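Local coordinates for protein outer membrane porin F (Pseudomonas aeruginosa, PDB 4RLC) that forms an eight-stranded beta-barrel in the bacterial outer membrane through its N-terminal domain and probably lets small solutes pass as a porin, at residues 26-31 / 164-169. Residues are numbered along the deposited sequence; the frame is centred on the assembly and turned at random.
With C8E ((hydroxyethyloxy)tri(ethyloxy)octane), chain E.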
ATOM      1  N   PHE A  26       0.138   7.845  -0.833  1.00 16.13           N
ATOM      2  CA  PHE A  26      -1.213   7.187  -0.967  1.00 16.87           C
ATOM      3  C   PHE A  26      -2.217   7.601   0.070  1.00 17.15           C
ATOM      4  O   PHE A  26      -1.879   8.067   1.153  1.00 16.81           O
ATOM      5  CB  PHE A  26      -1.034   5.667  -0.977  1.00 17.66           C
ATOM      6  CG  PHE A  26      -0.593   5.077   0.308  1.00 18.03           C
ATOM      7  CD1 PHE A  26      -1.435   4.892   1.357  1.00 20.43           C
ATOM      8  CD2 PHE A  26       0.780   4.728   0.467  1.00 20.99           C
ATOM      9  CE1 PHE A  26      -0.995   4.342   2.574  1.00 21.63           C
ATOM     10  CE2 PHE A  26       1.207   4.188   1.658  1.00 22.86           C
ATOM     11  CZ  PHE A  26       0.346   4.045   2.713  1.00 22.53           C
ATOM     12  N   GLY A  27      -3.527   7.278  -0.191  1.00 16.84           N
ATOM     13  CA  GLY A  27      -4.512   7.532   0.732  1.00 17.10           C
ATOM     14  C   GLY A  27      -5.621   6.503   0.406  1.00 18.59           C
ATOM     15  O   GLY A  27      -5.934   6.273  -0.751  1.00 19.32           O
ATOM     16  N   LYS A  28      -6.043   5.808   1.428  1.00 19.04           N
ATOM     17  CA  LYS A  28      -7.032   4.664   1.308  1.00 20.82           C
ATOM     18  C   LYS A  28      -8.154   4.814   2.327  1.00 21.69           C
ATOM     19  O   LYS A  28      -7.995   5.400   3.392  1.00 21.54           O
ATOM     20  CB  LYS A  28      -6.279   3.366   1.546  1.00 21.90           C
ATOM     21  CG  LYS A  28      -5.140   3.093   0.638  1.00 24.19           C
ATOM     22  CD  LYS A  28      -4.396   1.846   1.091  1.00 27.35           C
ATOM     23  CE  LYS A  28      -3.173   1.601   0.223  1.00 32.40           C
ATOM     24  NZ  LYS A  28      -2.688   0.162   0.249  1.00 34.82           N
ATOM     25  N   ARG A  29      -9.352   4.288   2.016  1.00 22.45           N
ATOM     26  CA  ARG A  29     -10.447   4.415   2.892  1.00 25.22           C
ATOM     27  C   ARG A  29     -11.099   3.001   2.975  1.00 25.04           C
ATOM     28  O   ARG A  29     -11.214   2.333   1.956  1.00 23.87           O
ATOM     29  CB  ARG A  29     -11.476   5.393   2.277  1.00 30.41           C
ATOM     30  CG  ARG A  29     -12.783   5.486   3.025  1.00 37.40           C
ATOM     31  CD  ARG A  29     -13.678   6.621   2.501  1.00 44.09           C
ATOM     32  NE  ARG A  29     -13.047   7.952   2.586  1.00 50.60           N
ATOM     33  CZ  ARG A  29     -13.012   8.747   3.669  1.00 56.13           C
ATOM     34  NH1 ARG A  29     -12.396   9.937   3.597  1.00 57.33           N
ATOM     35  NH2 ARG A  29     -13.549   8.367   4.839  1.00 58.00           N
ATOM     36  N   TYR A  30     -11.451   2.569   4.173  1.00 26.54           N
ATOM     37  CA  TYR A  30     -12.111   1.262   4.334  1.00 29.61           C
ATOM     38  C   TYR A  30     -13.487   1.247   3.697  1.00 29.08           C
ATOM     39  O   TYR A  30     -14.206   2.227   3.796  1.00 27.92           O
ATOM     40  CB  TYR A  30     -12.283   0.879   5.802  1.00 33.55           C
ATOM     41  CG  TYR A  30     -10.986   0.421   6.380  1.00 36.88           C
ATOM     42  CD1 TYR A  30     -10.107   1.325   6.896  1.00 42.17           C
ATOM     43  CD2 TYR A  30     -10.633  -0.911   6.391  1.00 41.19           C
ATOM     44  CE1 TYR A  30      -8.900   0.931   7.423  1.00 46.08           C
ATOM     45  CE2 TYR A  30      -9.414  -1.329   6.924  1.00 43.91           C
ATOM     46  CZ  TYR A  30      -8.563  -0.405   7.464  1.00 46.01           C
ATOM     47  OH  TYR A  30      -7.336  -0.769   8.003  1.00 49.90           O
ATOM     48  N   PHE A  31     -13.846   0.116   3.094  1.00 29.15           N
ATOM     49  CA  PHE A  31     -15.210  -0.075   2.610  1.00 34.10           C
ATOM     50  C   PHE A  31     -15.764  -1.381   3.027  1.00 36.72           C
ATOM     51  O   PHE A  31     -16.968  -1.527   2.807  1.00 46.77           O
ATOM     52  CB  PHE A  31     -15.348   0.044   1.078  1.00 34.60           C
ATOM     53  CG  PHE A  31     -14.682  -1.041   0.297  1.00 35.07           C
ATOM     54  CD1 PHE A  31     -15.344  -2.191  -0.041  1.00 36.68           C
ATOM     55  CD2 PHE A  31     -13.381  -0.895  -0.126  1.00 33.79           C
ATOM     56  CE1 PHE A  31     -14.727  -3.164  -0.776  1.00 37.02           C
ATOM     57  CE2 PHE A  31     -12.768  -1.832  -0.869  1.00 33.68           C
ATOM     58  CZ  PHE A  31     -13.435  -2.998  -1.207  1.00 37.58           C
ATOM     59  N   GLU A 164     -10.401  -6.991   6.155  1.00 33.45           N
ATOM     60  CA  GLU A 164     -10.767  -5.567   6.164  1.00 36.85           C
ATOM     61  C   GLU A 164     -10.293  -5.022   4.809  1.00 33.93           C
ATOM     62  O   GLU A 164      -9.109  -5.136   4.531  1.00 28.34           O
ATOM     63  CB  GLU A 164     -10.022  -4.795   7.264  1.00 42.59           C
ATOM     64  CG  GLU A 164      -9.890  -5.389   8.683  1.00 52.38           C
ATOM     65  CD  GLU A 164      -8.651  -4.856   9.448  1.00 56.67           C
ATOM     66  OE1 GLU A 164      -7.769  -4.197   8.832  1.00 63.90           O
ATOM     67  OE2 GLU A 164      -8.543  -5.083  10.678  1.00 61.36           O
ATOM     68  N   TRP A 165     -11.179  -4.442   4.007  1.00 29.67           N
ATOM     69  CA  TRP A 165     -10.803  -3.999   2.661  1.00 28.67           C
ATOM     70  C   TRP A 165     -10.892  -2.511   2.455  1.00 27.90           C
ATOM     71  O   TRP A 165     -11.759  -1.846   2.987  1.00 27.53           O
ATOM     72  CB  TRP A 165     -11.626  -4.670   1.608  1.00 31.06           C
ATOM     73  CG  TRP A 165     -11.233  -6.081   1.369  1.00 33.59           C
ATOM     74  CD1 TRP A 165     -11.557  -7.158   2.168  1.00 34.93           C
ATOM     75  CD2 TRP A 165     -10.552  -6.623   0.233  1.00 33.31           C
ATOM     76  NE1 TRP A 165     -11.026  -8.282   1.657  1.00 33.85           N
ATOM     77  CE2 TRP A 165     -10.437  -8.015   0.454  1.00 35.56           C
ATOM     78  CE3 TRP A 165      -9.991  -6.080  -0.921  1.00 34.95           C
ATOM     79  CZ2 TRP A 165      -9.814  -8.871  -0.464  1.00 37.66           C
ATOM     80  CZ3 TRP A 165      -9.333  -6.919  -1.819  1.00 35.80           C
ATOM     81  CH2 TRP A 165      -9.255  -8.299  -1.591  1.00 37.38           C
ATOM     82  N   MET A 166      -9.960  -2.015   1.646  1.00 24.95           N
ATOM     83  CA  MET A 166      -9.867  -0.597   1.425  1.00 25.51           C
ATOM     84  C   MET A 166      -9.703  -0.304  -0.053  1.00 22.07           C
ATOM     85  O   MET A 166      -9.137  -1.082  -0.835  1.00 22.20           O
ATOM     86  CB  MET A 166      -8.719   0.028   2.265  1.00 29.58           C
ATOM     87  CG  MET A 166      -7.524  -0.817   2.407  1.00 37.33           C
ATOM     88  SD  MET A 166      -6.244  -0.220   3.544  1.00 45.91           S
ATOM     89  CE  MET A 166      -6.961   0.784   4.761  1.00 33.34           C
ATOM     90  N   ALA A 167     -10.205   0.862  -0.436  1.00 22.11           N
ATOM     91  CA  ALA A 167      -9.972   1.382  -1.760  1.00 21.07           C
ATOM     92  C   ALA A 167      -9.120   2.633  -1.647  1.00 20.09           C
ATOM     93  O   ALA A 167      -9.272   3.406  -0.736  1.00 20.93           O
ATOM     94  CB  ALA A 167     -11.261   1.815  -2.395  1.00 23.71           C
ATOM     95  N   GLY A 168      -8.315   2.865  -2.657  1.00 20.38           N
ATOM     96  CA  GLY A 168      -7.356   3.966  -2.506  1.00 21.13           C
ATOM     97  C   GLY A 168      -6.859   4.519  -3.788  1.00 20.17           C
ATOM     98  O   GLY A 168      -7.045   3.946  -4.864  1.00 19.27           O
ATOM     99  N   LEU A 169      -6.076   5.611  -3.654  1.00 17.94           N
ATOM    100  CA  LEU A 169      -5.464   6.261  -4.764  1.00 18.50           C
ATOM    101  C   LEU A 169      -4.005   6.568  -4.302  1.00 18.03           C
ATOM    102  O   LEU A 169      -3.709   6.556  -3.122  1.00 18.69           O
ATOM    103  CB  LEU A 169      -6.092   7.618  -5.088  1.00 19.81           C
ATOM    104  CG  LEU A 169      -7.469   7.564  -5.737  1.00 22.83           C
ATOM    105  CD1 LEU A 169      -8.025   8.976  -5.861  1.00 25.14           C
ATOM    106  CD2 LEU A 169      -7.381   7.004  -7.096  1.00 23.96           C
TER
HETATM  107  O12 C8E E 204     -10.819   5.117  -5.780  1.00 63.09           O
HETATM  108  C13 C8E E 204     -11.751   5.926  -5.068  1.00 57.67           C
HETATM  109  C14 C8E E 204     -11.075   6.929  -4.138  1.00 56.56           C
HETATM  110  O15 C8E E 204     -10.381   6.264  -3.074  1.00 49.61           O
HETATM  111  C16 C8E E 204     -10.512   6.874  -1.815  1.00 44.25           C
HETATM  112  C17 C8E E 204      -9.198   7.458  -1.358  1.00 39.92           C
HETATM  113  O18 C8E E 204      -9.518   8.374  -0.330  1.00 42.33           O
HETATM  114  C19 C8E E 204      -8.688   8.361   0.792  1.00 47.21           C
HETATM  115  C20 C8E E 204      -9.111   9.423   1.754  1.00 50.19           C
HETATM  116  O21 C8E E 204     -10.524   9.630   1.763  1.00 57.57           O
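Met-166 carries its CG between the backbone N and the carbonyl carbon (chi1 36°), and a bend at chi3 folds its methyl back against Tyr-30, whose CG sits beside its own backbone N. Met-166 CE thereby lies over one face of the phenol ring, shifted toward the rim, 3.6 Å from the ring centroid in a CH-pi contact. Met-166 SD stands farther above that face, a Met-aromatic contact, and also meets Lys-28 CD at 3.7 Å. At the ring's edge Glu-164 CB approaches Tyr-30 CE2 (3.5 Å). The polar ends on this barrel-interior side are held from outside the two strands: Lys-28 NZ by a salt bridge to Asp-149, Tyr-30 OH by Gln-151 and Tyr-65. Gly-168 faces Lys-28 in a non-hydrogen-bonded pair, CA to CA 3.9 Å, and the lysine's CG rests against the glycine CA.

On the outer side Phe-31 lays a ring face over Trp-165 CB, its CZ 3.7 Å from that carbon, and Arg-29 NH1, also salt-bridged to Asp-42, donates to O21 of a bound C8E detergent at 2.6 Å. Paired backbone bonds join Gly-27 with Leu-169 and Arg-29 with Ala-167, and Phe-31 N to Trp-165 O adds a fifth. Here the first and last strands meet antiparallel, the seam that closes an eight-stranded outer-membrane beta-barrel.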